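Side-chain contacts in 4-hydroxy-3-methylbut-2-enyl diphosphate reductase (Aquifex aeolicus, PDB 3DNF), which reduces 4-hydroxy-3-methylbut-2-enyl diphosphate to isopentenyl and dimethylallyl diphosphate at an iron-sulfur cluster, the last step of the non-mevalonate isoprenoid pathway: residues Gly11-Phe14 / Gly15-Arg18; Pro97-Lys100 / Ala101-Ala105; Glu121-Pro125 / Glu126-Thr130; Thr165-Asn168 / Glu169-Lys173; Asn194-Ser197 / Leu198-Glu201. One frame throughout, in Å; residues are numbered along the deposited sequence.

Contact 1 (Gly11-Phe14 / Gly15-Arg18); sequences GFCF and GVKR. With F3S (Fe3-s4 cluster), chain E.
Val16 puts its CG1 methyl over one face of the Phe12 ring, 3.8 Å from the ring centroid and 15° off the normal, a CH-pi contact in which the two side chains cross at about a right angle. Lys17 CG lies near the plane of the ring at its edge, 3.5 Å from Phe12 CB. One residue on, Cys13 is the N-cap of helix 14-26. With SG between its backbone N and carbonyl carbon (chi1 60°), the sulfur both binds iron FE4 of the cluster at 2.5 Å and accepts from Val16 N at 3.5 Å, so one atom is ligand and cap together. Cys13 SG also lies 3.6 Å from Val16 CG2. A serine here would probably leave FE4 without its thiolate ligand and open a gap beside Val16 CG2. Arg18 lays its extended chain obliquely past Phe14, CD 4.0 Å from CZ. The turn follows strand 3-6; Phe14 and Arg18 pack on Pro97 of helix 97-111, while Cys13 touches Ala195 and Arg199 of helix 195-206.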
loop_
_atom_site.group_PDB
_atom_site.type_symbol
_atom_site.label_atom_id
_atom_site.label_comp_id
_atom_site.label_asym_id
_atom_site.label_seq_id
_atom_site.Cartn_x
_atom_site.Cartn_y
_atom_site.Cartn_z
ATOM N N GLY B 11 -7.680 -9.704 -28.504
ATOM C CA GLY B 11 -7.600 -8.493 -29.310
ATOM C C GLY B 11 -7.870 -7.244 -28.517
ATOM O O GLY B 11 -7.524 -7.168 -27.325
ATOM N N PHE B 12 -8.486 -6.254 -29.194
ATOM C CA PHE B 12 -8.670 -4.893 -28.659
ATOM C C PHE B 12 -9.464 -4.923 -27.362
ATOM O O PHE B 12 -10.461 -5.638 -27.231
ATOM C CB PHE B 12 -9.499 -3.984 -29.616
ATOM C CG PHE B 12 -8.815 -3.588 -30.905
ATOM C CD1 PHE B 12 -7.466 -3.830 -31.135
ATOM C CD2 PHE B 12 -9.558 -2.919 -31.890
ATOM C CE1 PHE B 12 -6.863 -3.439 -32.334
ATOM C CE2 PHE B 12 -8.975 -2.520 -33.079
ATOM C CZ PHE B 12 -7.622 -2.780 -33.300
ATOM N N CYS B 13 -9.025 -4.110 -26.421
ATOM C CA CYS B 13 -9.788 -3.837 -25.217
ATOM C C CYS B 13 -11.002 -2.961 -25.531
ATOM O O CYS B 13 -11.130 -2.367 -26.616
ATOM C CB CYS B 13 -8.915 -3.092 -24.240
ATOM S SG CYS B 13 -8.393 -1.584 -25.006
ATOM N N PHE B 14 -11.865 -2.832 -24.538
ATOM C CA PHE B 14 -13.061 -2.010 -24.665
ATOM C C PHE B 14 -12.794 -0.594 -25.223
ATOM O O PHE B 14 -13.431 -0.154 -26.193
ATOM C CB PHE B 14 -13.722 -1.909 -23.298
ATOM C CG PHE B 14 -14.797 -0.875 -23.239
ATOM C CD1 PHE B 14 -16.048 -1.132 -23.776
ATOM C CD2 PHE B 14 -14.542 0.369 -22.658
ATOM C CE1 PHE B 14 -17.051 -0.149 -23.734
ATOM C CE2 PHE B 14 -15.523 1.357 -22.604
ATOM C CZ PHE B 14 -16.768 1.113 -23.145
ATOM N N GLY B 15 -11.852 0.116 -24.618
ATOM C CA GLY B 15 -11.550 1.491 -25.000
ATOM C C GLY B 15 -11.043 1.628 -26.414
ATOM O O GLY B 15 -11.405 2.546 -27.105
ATOM N N VAL B 16 -10.188 0.719 -26.865
ATOM C CA VAL B 16 -9.650 0.854 -28.227
ATOM C C VAL B 16 -10.739 0.510 -29.270
ATOM O O VAL B 16 -10.862 1.171 -30.301
ATOM C CB VAL B 16 -8.356 0.012 -28.406
ATOM C CG1 VAL B 16 -7.999 -0.154 -29.876
ATOM C CG2 VAL B 16 -7.213 0.658 -27.630
ATOM N N LYS B 17 -11.506 -0.533 -28.991
ATOM C CA LYS B 17 -12.638 -0.908 -29.822
ATOM C C LYS B 17 -13.562 0.301 -29.976
ATOM O O LYS B 17 -13.964 0.631 -31.075
ATOM C CB LYS B 17 -13.426 -2.049 -29.159
ATOM C CG LYS B 17 -12.962 -3.431 -29.465
ATOM C CD LYS B 17 -14.023 -4.418 -28.993
ATOM C CE LYS B 17 -14.077 -5.655 -29.882
ATOM N NZ LYS B 17 -13.613 -6.870 -29.166
ATOM N N ARG B 18 -13.867 0.949 -28.863
ATOM C CA ARG B 18 -14.744 2.128 -28.823
ATOM C C ARG B 18 -14.134 3.288 -29.634
ATOM O O ARG B 18 -14.846 3.923 -30.436
ATOM C CB ARG B 18 -14.960 2.551 -27.367
ATOM C CG ARG B 18 -15.647 3.876 -27.184
ATOM C CD ARG B 18 -15.937 4.113 -25.710
ATOM N NE ARG B 18 -16.642 5.383 -25.520
ATOM C CZ ARG B 18 -16.053 6.572 -25.399
ATOM N NH1 ARG B 18 -14.733 6.685 -25.476
ATOM N NH2 ARG B 18 -16.816 7.648 -25.202
HETATM FE FE1 F3S E . -8.324 -0.596 -20.446
HETATM FE FE3 F3S E . -9.344 1.564 -21.728
HETATM FE FE4 F3S E . -8.147 -0.281 -22.841
HETATM S S1 F3S E . -8.044 1.566 -19.860
HETATM S S2 F3S E . -6.755 -1.571 -21.786
HETATM S S3 F3S E . -10.080 -0.586 -21.908
HETATM S S4 F3S E . -8.185 1.718 -23.707
#

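Contact 2 (Pro97-Lys100 / Ala101-Ala105); sequences PYVK and AVHEA. With F3S (Fe3-s4 cluster), chain E.
The His103 imidazole has Val99 O over one face, 3.5 Å above the plane and offset toward the rim, and Lys100 NZ at its edge, where the ammonium donates to ND1 at 2.9 Å, only 1° out of the ring plane. Tyr133 of helix 125-136 stacks on this ring. Lys100 reaches ND1 by folding back: chi2 (-52°) and chi3 (-54°) both bend the chain, which then runs obliquely past the imidazole with CD 3.5 Å from ND1. Val99 CG1 meets the far nitrogen, NE2, at 3.7 Å. A leucine in place of His103 would probably leave Lys100 NZ without its ring acceptor and let the folded lysine chain swing away. At the other end of the segment the Tyr98 ring turns its edge to cluster sulfur S3, with CB 3.7 Å from S1. Lys100-His103 (i, i+3) and Val99-His103 (i, i+4) have the side-chain spacings of an alpha-helix, here in the first turns of helix 97-111, whose Tyr98 lines the iron-sulfur pocket just after the cluster-binding Cys96.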
loop_
_atom_site.group_PDB
_atom_site.type_symbol
_atom_site.label_atom_id
_atom_site.label_comp_id
_atom_site.label_asym_id
_atom_site.label_seq_id
_atom_site.Cartn_x
_atom_site.Cartn_y
_atom_site.Cartn_z
ATOM N N PRO B 97 -13.158 5.680 -21.330
ATOM C CA PRO B 97 -13.884 5.995 -20.080
ATOM C C PRO B 97 -13.024 5.672 -18.849
ATOM O O PRO B 97 -13.074 6.403 -17.862
ATOM C CB PRO B 97 -15.121 5.097 -20.167
ATOM C CG PRO B 97 -15.367 5.037 -21.663
ATOM C CD PRO B 97 -13.999 4.827 -22.211
ATOM N N TYR B 98 -12.177 4.640 -18.930
ATOM C CA TYR B 98 -11.333 4.274 -17.772
ATOM C C TYR B 98 -10.155 5.208 -17.582
ATOM O O TYR B 98 -9.663 5.380 -16.482
ATOM C CB TYR B 98 -10.882 2.818 -17.820
ATOM C CG TYR B 98 -12.081 1.909 -17.992
ATOM C CD1 TYR B 98 -13.259 2.138 -17.274
ATOM C CD2 TYR B 98 -12.065 0.859 -18.904
ATOM C CE1 TYR B 98 -14.385 1.337 -17.454
ATOM C CE2 TYR B 98 -13.182 0.047 -19.079
ATOM C CZ TYR B 98 -14.338 0.301 -18.350
ATOM O OH TYR B 98 -15.457 -0.498 -18.503
ATOM N N VAL B 99 -9.697 5.811 -18.668
ATOM C CA VAL B 99 -8.674 6.859 -18.592
ATOM C C VAL B 99 -9.310 8.118 -18.049
ATOM O O VAL B 99 -8.726 8.776 -17.192
ATOM C CB VAL B 99 -7.977 7.072 -19.990
ATOM C CG1 VAL B 99 -7.098 8.340 -20.000
ATOM C CG2 VAL B 99 -7.090 5.850 -20.371
ATOM N N LYS B 100 -10.500 8.465 -18.528
ATOM C CA LYS B 100 -11.243 9.568 -17.942
ATOM C C LYS B 100 -11.461 9.421 -16.433
ATOM O O LYS B 100 -11.459 10.407 -15.705
ATOM C CB LYS B 100 -12.590 9.782 -18.610
ATOM C CG LYS B 100 -12.551 10.343 -20.070
ATOM C CD LYS B 100 -11.695 11.636 -20.261
ATOM C CE LYS B 100 -12.094 12.739 -19.326
ATOM N NZ LYS B 100 -11.220 13.908 -19.514
ATOM N N ALA B 101 -11.617 8.191 -15.968
ATOM C CA ALA B 101 -11.740 7.963 -14.527
ATOM C C ALA B 101 -10.447 8.335 -13.757
ATOM O O ALA B 101 -10.511 8.718 -12.592
ATOM C CB ALA B 101 -12.129 6.533 -14.254
ATOM N N VAL B 102 -9.277 8.137 -14.368
ATOM C CA VAL B 102 -8.026 8.606 -13.746
ATOM C C VAL B 102 -8.034 10.116 -13.662
ATOM O O VAL B 102 -7.618 10.704 -12.647
ATOM C CB VAL B 102 -6.764 8.117 -14.492
ATOM C CG1 VAL B 102 -5.510 8.451 -13.702
ATOM C CG2 VAL B 102 -6.842 6.619 -14.807
ATOM N N HIS B 103 -8.429 10.778 -14.753
ATOM C CA HIS B 103 -8.545 12.256 -14.736
ATOM C C HIS B 103 -9.457 12.746 -13.583
ATOM O O HIS B 103 -9.123 13.725 -12.851
ATOM C CB HIS B 103 -9.160 12.725 -16.043
ATOM C CG HIS B 103 -8.348 12.415 -17.254
ATOM N ND1 HIS B 103 -8.795 12.698 -18.528
ATOM C CD2 HIS B 103 -7.125 11.853 -17.400
ATOM C CE1 HIS B 103 -7.885 12.324 -19.404
ATOM N NE2 HIS B 103 -6.852 11.828 -18.746
ATOM N N GLU B 104 -10.595 12.073 -13.435
ATOM C CA GLU B 104 -11.555 12.375 -12.378
ATOM C C GLU B 104 -10.915 12.161 -10.995
ATOM O O GLU B 104 -11.062 12.996 -10.102
ATOM C CB GLU B 104 -12.819 11.529 -12.539
ATOM C CG GLU B 104 -13.659 11.958 -13.762
ATOM C CD GLU B 104 -14.671 10.894 -14.221
ATOM O OE1 GLU B 104 -15.067 10.021 -13.402
ATOM O OE2 GLU B 104 -15.088 10.940 -15.416
ATOM N N ALA B 105 -10.174 11.063 -10.864
ATOM C CA ALA B 105 -9.626 10.632 -9.578
ATOM C C ALA B 105 -8.569 11.613 -9.105
ATOM O O ALA B 105 -8.497 11.943 -7.898
ATOM C CB ALA B 105 -9.016 9.260 -9.681
HETATM FE FE1 F3S E . -8.324 -0.596 -20.446
HETATM FE FE3 F3S E . -9.344 1.564 -21.728
HETATM FE FE4 F3S E . -8.147 -0.281 -22.841
HETATM S S1 F3S E . -8.044 1.566 -19.860
HETATM S S2 F3S E . -6.755 -1.571 -21.786
HETATM S S3 F3S E . -10.080 -0.586 -21.908
HETATM S S4 F3S E . -8.185 1.718 -23.707
#

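Contact 3 (Glu121-Pro125 / Glu126-Thr130); sequences EKNHP and EVIGT
A chi1 of -174° sets His124 CG anti to the backbone N, beside the carbonyl carbon, which swings the ring forward toward Glu126, and chi2 of 104° turns an edge to the start of the helix: CD2 lies 2.9 Å from Glu126 N, near the ring plane, and 3.5 Å from Glu126 CB. Pro125 CD covers one face of this imidazole, which is predicted to bind 4-hydroxy-3-methylbut-2-enyl diphosphate and its products. Glu126 starts close to the ring, but its extended chain carries the carboxylate away, its plane 76° from the histidine ring. Val127 fits against the type I turn Glu121-His124, its CB and CG2 each 3.3 Å from Glu121 O, while Ile128 CD1 lies 3.7 Å from the backbone Asn123 O. His124 is the N-cap residue, and its carbonyl takes Ile128 N at 3.0 Å in a nearly straight bond. Helix 125-136 begins between two polar side chains of the site. Glu126 OE1 is hydrogen-bonded to Thr165 OG1, which would help fix the rotation of the carboxylate of this predicted proton donor.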
loop_
_atom_site.group_PDB
_atom_site.type_symbol
_atom_site.label_atom_id
_atom_site.label_comp_id
_atom_site.label_asym_id
_atom_site.label_seq_id
_atom_site.Cartn_x
_atom_site.Cartn_y
_atom_site.Cartn_z
ATOM N N GLU B 121 4.349 5.331 -16.321
ATOM C CA GLU B 121 5.482 5.700 -17.170
ATOM C C GLU B 121 5.484 7.208 -17.481
ATOM O O GLU B 121 4.555 7.711 -18.138
ATOM C CB GLU B 121 5.438 4.867 -18.454
ATOM C CG GLU B 121 6.621 5.146 -19.383
ATOM C CD GLU B 121 6.570 4.402 -20.722
ATOM O OE1 GLU B 121 5.540 3.764 -21.065
ATOM O OE2 GLU B 121 7.583 4.496 -21.461
ATOM N N LYS B 122 6.503 7.922 -16.991
ATOM C CA LYS B 122 6.567 9.400 -17.115
ATOM C C LYS B 122 6.251 9.962 -18.508
ATOM O O LYS B 122 5.405 10.856 -18.657
ATOM C CB LYS B 122 7.912 9.946 -16.640
ATOM C CG LYS B 122 8.141 9.760 -15.143
ATOM C CD LYS B 122 9.464 10.304 -14.693
ATOM C CE LYS B 122 9.611 10.061 -13.206
ATOM N NZ LYS B 122 10.890 10.569 -12.681
ATOM N N ASN B 123 6.880 9.405 -19.528
ATOM C CA ASN B 123 6.703 9.957 -20.877
ATOM C C ASN B 123 5.534 9.353 -21.651
ATOM O O ASN B 123 5.359 9.617 -22.846
ATOM C CB ASN B 123 8.007 9.841 -21.682
ATOM C CG ASN B 123 8.160 10.953 -22.731
ATOM O OD1 ASN B 123 7.761 12.109 -22.505
ATOM N ND2 ASN B 123 8.748 10.608 -23.880
ATOM N N HIS B 124 4.705 8.550 -20.988
ATOM C CA HIS B 124 3.612 7.935 -21.716
ATOM C C HIS B 124 2.507 8.952 -21.933
ATOM O O HIS B 124 2.189 9.687 -21.012
ATOM C CB HIS B 124 3.053 6.698 -21.007
ATOM C CG HIS B 124 2.029 5.967 -21.825
ATOM N ND1 HIS B 124 2.300 4.781 -22.475
ATOM C CD2 HIS B 124 0.742 6.265 -22.113
ATOM C CE1 HIS B 124 1.223 4.379 -23.127
ATOM N NE2 HIS B 124 0.263 5.262 -22.923
ATOM N N PRO B 125 1.912 8.987 -23.148
ATOM C CA PRO B 125 0.807 9.954 -23.390
ATOM C C PRO B 125 -0.373 9.931 -22.384
ATOM O O PRO B 125 -0.965 10.995 -22.081
ATOM C CB PRO B 125 0.337 9.593 -24.802
ATOM C CG PRO B 125 1.534 8.922 -25.452
ATOM C CD PRO B 125 2.202 8.170 -24.343
ATOM N N GLU B 126 -0.746 8.766 -21.861
ATOM C CA GLU B 126 -1.822 8.700 -20.868
ATOM C C GLU B 126 -1.419 9.495 -19.607
ATOM O O GLU B 126 -2.211 10.271 -19.071
ATOM C CB GLU B 126 -2.190 7.267 -20.488
ATOM C CG GLU B 126 -3.446 7.229 -19.636
ATOM C CD GLU B 126 -3.592 5.889 -18.933
ATOM O OE1 GLU B 126 -3.688 4.865 -19.669
ATOM O OE2 GLU B 126 -3.603 5.882 -17.666
ATOM N N VAL B 127 -0.189 9.309 -19.203
ATOM C CA VAL B 127 0.365 9.950 -18.032
ATOM C C VAL B 127 0.468 11.476 -18.229
ATOM O O VAL B 127 0.063 12.237 -17.377
ATOM C CB VAL B 127 1.703 9.238 -17.605
ATOM C CG1 VAL B 127 2.418 10.011 -16.492
ATOM C CG2 VAL B 127 1.403 7.807 -17.147
ATOM N N ILE B 128 0.976 11.912 -19.371
ATOM C CA ILE B 128 1.042 13.329 -19.706
ATOM C C ILE B 128 -0.367 13.939 -19.645
ATOM O O ILE B 128 -0.547 15.045 -19.122
ATOM C CB ILE B 128 1.654 13.496 -21.119
ATOM C CG1 ILE B 128 3.124 13.080 -21.056
ATOM C CG2 ILE B 128 1.516 14.937 -21.651
ATOM C CD1 ILE B 128 3.808 12.958 -22.403
ATOM N N GLY B 129 -1.348 13.235 -20.193
ATOM C CA GLY B 129 -2.716 13.795 -20.174
ATOM C C GLY B 129 -3.234 13.967 -18.750
ATOM O O GLY B 129 -3.754 15.028 -18.377
ATOM N N THR B 130 -3.060 12.940 -17.919
ATOM C CA THR B 130 -3.497 12.967 -16.543
ATOM C C THR B 130 -2.807 14.074 -15.742
ATOM O O THR B 130 -3.467 14.741 -14.960
ATOM C CB THR B 130 -3.244 11.607 -15.910
ATOM O OG1 THR B 130 -4.063 10.657 -16.582
ATOM C CG2 THR B 130 -3.656 11.603 -14.450
#

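Contact 4 (Thr165-Asn168 / Glu169-Lys173); sequences TTQN and EEFFK. With F3S (Fe3-s4 cluster), chain E.
Asn168 OD1 accepts from Phe171 N at 2.8 Å, a side-chain N-cap that opens helix 169-182 of the alpha/beta domain just after strand 158-163. The amide is put there by a chi1 of 86°, which sets CG between the backbone N and the carbonyl carbon; the donor approaches tilted 33° from the carbonyl plane. Asn168 O accepts a weak bond from Phe172 N, 3.3 Å. The tighter side is inward: Phe172 packs on Val119, Ile161 and Ala163, its CB 3.6 Å from Asn168 O. Outward, the cap amide, Glu169 and Glu170 are exposed, and the side chain of Glu170 comes near the cap through CB, 3.4 Å from Asn168 OD1. Lys173 turns instead to the second subunit, bridging to its Glu174 and Glu178. Three residues before the cap, Thr165 CB lies 3.5 Å from cluster sulfur S1. Gln167, bent at chi2 (62°), brings NE2 to the edge of the Phe171 ring, and that nitrogen donates to a lone pair of Asn168 O at 3.1 Å, in the carbonyl plane.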
loop_
_atom_site.group_PDB
_atom_site.type_symbol
_atom_site.label_atom_id
_atom_site.label_comp_id
_atom_site.label_asym_id
_atom_site.label_seq_id
_atom_site.Cartn_x
_atom_site.Cartn_y
_atom_site.Cartn_z
ATOM N N THR B 165 -3.550 3.333 -16.355
ATOM C CA THR B 165 -4.488 2.190 -16.566
ATOM C C THR B 165 -3.790 0.852 -16.829
ATOM O O THR B 165 -4.278 -0.217 -16.420
ATOM C CB THR B 165 -5.506 2.456 -17.690
ATOM O OG1 THR B 165 -4.832 2.671 -18.953
ATOM C CG2 THR B 165 -6.438 3.687 -17.339
ATOM N N THR B 166 -2.658 0.924 -17.531
ATOM C CA THR B 166 -1.854 -0.261 -17.886
ATOM C C THR B 166 -0.721 -0.568 -16.911
ATOM O O THR B 166 0.108 -1.427 -17.188
ATOM C CB THR B 166 -1.265 -0.100 -19.298
ATOM O OG1 THR B 166 -0.534 1.132 -19.339
ATOM C CG2 THR B 166 -2.385 -0.039 -20.307
ATOM N N GLN B 167 -0.684 0.109 -15.766
ATOM C CA GLN B 167 0.364 -0.146 -14.766
ATOM C C GLN B 167 0.311 -1.605 -14.279
ATOM O O GLN B 167 -0.746 -2.125 -13.968
ATOM C CB GLN B 167 0.212 0.831 -13.581
ATOM C CG GLN B 167 1.163 0.536 -12.403
ATOM C CD GLN B 167 2.603 0.651 -12.793
ATOM O OE1 GLN B 167 3.018 1.620 -13.436
ATOM N NE2 GLN B 167 3.388 -0.361 -12.438
ATOM N N ASN B 168 1.463 -2.253 -14.209
ATOM C CA ASN B 168 1.498 -3.583 -13.628
ATOM C C ASN B 168 1.193 -3.551 -12.124
ATOM O O ASN B 168 1.574 -2.604 -11.392
ATOM C CB ASN B 168 2.801 -4.339 -13.955
ATOM C CG ASN B 168 3.928 -4.033 -12.993
ATOM O OD1 ASN B 168 3.976 -4.537 -11.872
ATOM N ND2 ASN B 168 4.877 -3.224 -13.452
ATOM N N GLU B 169 0.470 -4.563 -11.682
ATOM C CA GLU B 169 -0.038 -4.645 -10.303
ATOM C C GLU B 169 1.070 -4.844 -9.294
ATOM O O GLU B 169 1.000 -4.320 -8.180
ATOM C CB GLU B 169 -1.029 -5.795 -10.169
ATOM C CG GLU B 169 -2.361 -5.597 -10.915
ATOM C CD GLU B 169 -3.393 -6.637 -10.487
ATOM O OE1 GLU B 169 -3.012 -7.739 -10.071
ATOM O OE2 GLU B 169 -4.603 -6.362 -10.574
ATOM N N GLU B 170 2.091 -5.621 -9.654
ATOM C CA GLU B 170 3.176 -5.858 -8.719
ATOM C C GLU B 170 3.877 -4.599 -8.238
ATOM O O GLU B 170 4.112 -4.436 -7.045
ATOM C CB GLU B 170 4.190 -6.827 -9.316
ATOM C CG GLU B 170 4.111 -8.194 -8.688
ATOM C CD GLU B 170 5.354 -9.027 -8.955
ATOM O OE1 GLU B 170 5.901 -8.933 -10.078
ATOM O OE2 GLU B 170 5.773 -9.774 -8.043
ATOM N N PHE B 171 4.189 -3.700 -9.162
ATOM C CA PHE B 171 4.806 -2.429 -8.753
ATOM C C PHE B 171 3.854 -1.491 -8.022
ATOM O O PHE B 171 4.222 -0.837 -7.046
ATOM C CB PHE B 171 5.512 -1.746 -9.929
ATOM C CG PHE B 171 6.262 -0.510 -9.528
ATOM C CD1 PHE B 171 7.322 -0.578 -8.628
ATOM C CD2 PHE B 171 5.890 0.721 -10.043
ATOM C CE1 PHE B 171 8.005 0.574 -8.236
ATOM C CE2 PHE B 171 6.563 1.884 -9.664
ATOM C CZ PHE B 171 7.630 1.808 -8.770
ATOM N N PHE B 172 2.615 -1.488 -8.462
ATOM C CA PHE B 172 1.617 -0.641 -7.810
ATOM C C PHE B 172 1.453 -1.067 -6.351
ATOM O O PHE B 172 1.442 -0.239 -5.462
ATOM C CB PHE B 172 0.312 -0.807 -8.523
ATOM C CG PHE B 172 -0.744 0.136 -8.042
ATOM C CD1 PHE B 172 -0.609 1.518 -8.271
ATOM C CD2 PHE B 172 -1.835 -0.346 -7.301
ATOM C CE1 PHE B 172 -1.563 2.389 -7.825
ATOM C CE2 PHE B 172 -2.822 0.537 -6.860
ATOM C CZ PHE B 172 -2.667 1.911 -7.109
ATOM N N LYS B 173 1.399 -2.384 -6.116
ATOM C CA LYS B 173 1.262 -2.950 -4.764
ATOM C C LYS B 173 2.448 -2.530 -3.859
ATOM O O LYS B 173 2.256 -2.157 -2.696
ATOM C CB LYS B 173 1.085 -4.475 -4.834
ATOM C CG LYS B 173 1.199 -5.163 -3.504
ATOM C CD LYS B 173 0.942 -6.641 -3.618
ATOM C CE LYS B 173 1.116 -7.278 -2.263
ATOM N NZ LYS B 173 0.977 -8.748 -2.397
HETATM FE FE1 F3S E . -8.324 -0.596 -20.446
HETATM FE FE3 F3S E . -9.344 1.564 -21.728
HETATM FE FE4 F3S E . -8.147 -0.281 -22.841
HETATM S S1 F3S E . -8.044 1.566 -19.860
HETATM S S2 F3S E . -6.755 -1.571 -21.786
HETATM S S3 F3S E . -10.080 -0.586 -21.908
HETATM S S4 F3S E . -8.185 1.718 -23.707
#

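Contact 5 (Asn194-Ser197 / Leu198-Glu201); sequences NATS and LRQE
Leu198 CD1 sits against the amide of Asn194, 3.5 Å from OD1 and 3.8 Å from CG, the two side chains crossing at a slant one helical turn apart. Next along the helix Thr196 and Gln200 lie side by side and point the same way, Thr196 CG2 3.5 Å from Gln200 NE2; the contact is methyl against amide nitrogen, and the glutamine stays extended beyond CG. Arg199 curls back. Its chain bends at chi3 (-78°), which folds the guanidinium over the start of the helix, so that Ala195 O lies 3.9 Å above one face of it, toward the rim. Glu201 lays its CG 3.2 Å from the backbone Ser197 O.

Beneath these pairs runs the main-chain frame: Leu198 N to Asn194 O at 2.9 Å, then Arg199 to Ala195, Gln200 to Thr196 and Glu201 to Ser197, the regular i to i+4 bonds of a first helical turn. Farther out, Arg199 NH2 is held by the carbonyl of Gly11, and Glu201 OE2 by Lys204. The turn begins helix 195-206 two residues after the cluster-binding Cys193, with Ala195 touching the cluster. Thr196, Arg199 and Gln200 face helix 222-234 through Asn223, Leu227 and Ile230, and Leu198 packs on the loop at His9 that follows strand 3-6.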
loop_
_atom_site.group_PDB
_atom_site.type_symbol
_atom_site.label_atom_id
_atom_site.label_comp_id
_atom_site.label_asym_id
_atom_site.label_seq_id
_atom_site.Cartn_x
_atom_site.Cartn_y
_atom_site.Cartn_z
ATOM N N ASN B 194 -8.545 -3.870 -15.896
ATOM C CA ASN B 194 -8.371 -5.334 -15.900
ATOM C C ASN B 194 -8.261 -5.973 -17.295
ATOM O O ASN B 194 -8.126 -7.210 -17.391
ATOM C CB ASN B 194 -9.469 -6.051 -15.082
ATOM C CG ASN B 194 -10.886 -5.829 -15.643
ATOM O OD1 ASN B 194 -11.087 -5.236 -16.710
ATOM N ND2 ASN B 194 -11.878 -6.301 -14.898
ATOM N N ALA B 195 -8.302 -5.168 -18.362
ATOM C CA ALA B 195 -8.311 -5.713 -19.742
ATOM C C ALA B 195 -7.159 -6.690 -20.006
ATOM O O ALA B 195 -7.359 -7.728 -20.662
ATOM C CB ALA B 195 -8.300 -4.622 -20.786
ATOM N N THR B 196 -5.960 -6.371 -19.514
ATOM C CA THR B 196 -4.795 -7.249 -19.744
ATOM C C THR B 196 -4.896 -8.565 -18.962
ATOM O O THR B 196 -4.590 -9.629 -19.501
ATOM C CB THR B 196 -3.450 -6.554 -19.460
ATOM O OG1 THR B 196 -3.317 -5.425 -20.333
ATOM C CG2 THR B 196 -2.279 -7.513 -19.725
ATOM N N SER B 197 -5.335 -8.469 -17.707
ATOM C CA SER B 197 -5.567 -9.633 -16.850
ATOM C C SER B 197 -6.608 -10.581 -17.456
ATOM O O SER B 197 -6.371 -11.790 -17.543
ATOM C CB SER B 197 -6.004 -9.177 -15.457
ATOM O OG SER B 197 -6.042 -10.263 -14.550
ATOM N N LEU B 198 -7.748 -10.034 -17.883
ATOM C CA LEU B 198 -8.809 -10.838 -18.497
ATOM C C LEU B 198 -8.276 -11.609 -19.715
ATOM O O LEU B 198 -8.464 -12.823 -19.822
ATOM C CB LEU B 198 -10.011 -9.966 -18.902
ATOM C CG LEU B 198 -10.882 -9.234 -17.867
ATOM C CD1 LEU B 198 -11.751 -8.185 -18.554
ATOM C CD2 LEU B 198 -11.753 -10.196 -17.070
ATOM N N ARG B 199 -7.608 -10.894 -20.618
ATOM C CA ARG B 199 -7.004 -11.478 -21.813
ATOM C C ARG B 199 -6.058 -12.643 -21.471
ATOM O O ARG B 199 -6.140 -13.723 -22.080
ATOM C CB ARG B 199 -6.296 -10.393 -22.630
ATOM C CG ARG B 199 -6.195 -10.691 -24.101
ATOM C CD ARG B 199 -5.378 -9.635 -24.850
ATOM N NE ARG B 199 -6.108 -8.388 -25.132
ATOM C CZ ARG B 199 -5.835 -7.223 -24.547
ATOM N NH1 ARG B 199 -4.872 -7.150 -23.647
ATOM N NH2 ARG B 199 -6.528 -6.124 -24.845
ATOM N N GLN B 200 -5.202 -12.441 -20.472
ATOM C CA GLN B 200 -4.263 -13.474 -20.030
ATOM C C GLN B 200 -4.936 -14.692 -19.370
ATOM O O GLN B 200 -4.563 -15.836 -19.653
ATOM C CB GLN B 200 -3.195 -12.874 -19.099
ATOM C CG GLN B 200 -2.267 -11.893 -19.808
ATOM C CD GLN B 200 -1.312 -11.164 -18.886
ATOM O OE1 GLN B 200 -1.385 -11.278 -17.665
ATOM N NE2 GLN B 200 -0.400 -10.404 -19.476
ATOM N N GLU B 201 -5.918 -14.450 -18.503
ATOM C CA GLU B 201 -6.622 -15.543 -17.805
ATOM C C GLU B 201 -7.493 -16.382 -18.739
ATOM O O GLU B 201 -7.680 -17.583 -18.516
ATOM C CB GLU B 201 -7.470 -15.003 -16.648
ATOM C CG GLU B 201 -6.686 -14.243 -15.560
ATOM C CD GLU B 201 -5.462 -14.997 -15.033
ATOM O OE1 GLU B 201 -5.526 -16.231 -14.854
ATOM O OE2 GLU B 201 -4.430 -14.338 -14.785
#

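How the contacts relate
All five contacts lie at the start of a helix; contacts 1, 2 and 4 touch the iron-sulfur cluster, contact 4 through Thr165 in the loop before its helix, and Ala195 of contact 5 touches it too. Contacts 1 and 2 meet directly, Phe14 CE2 lying 3.8 Å from Pro97 CG. Contact 1 is tied to contact 5 by a probable hydrogen bond from Arg199 NH2 to Gly11 O, 2.9 Å. On the other flank, Glu126 OE1 of contact 3 and Thr165 OG1 of contact 4 are 2.6 Å apart, and Thr165 CG2 also packs on Val99 CG2 of contact 2. Contacts 3 and 5 stand on opposite sides of the chain's centre, their centres 22 Å apart.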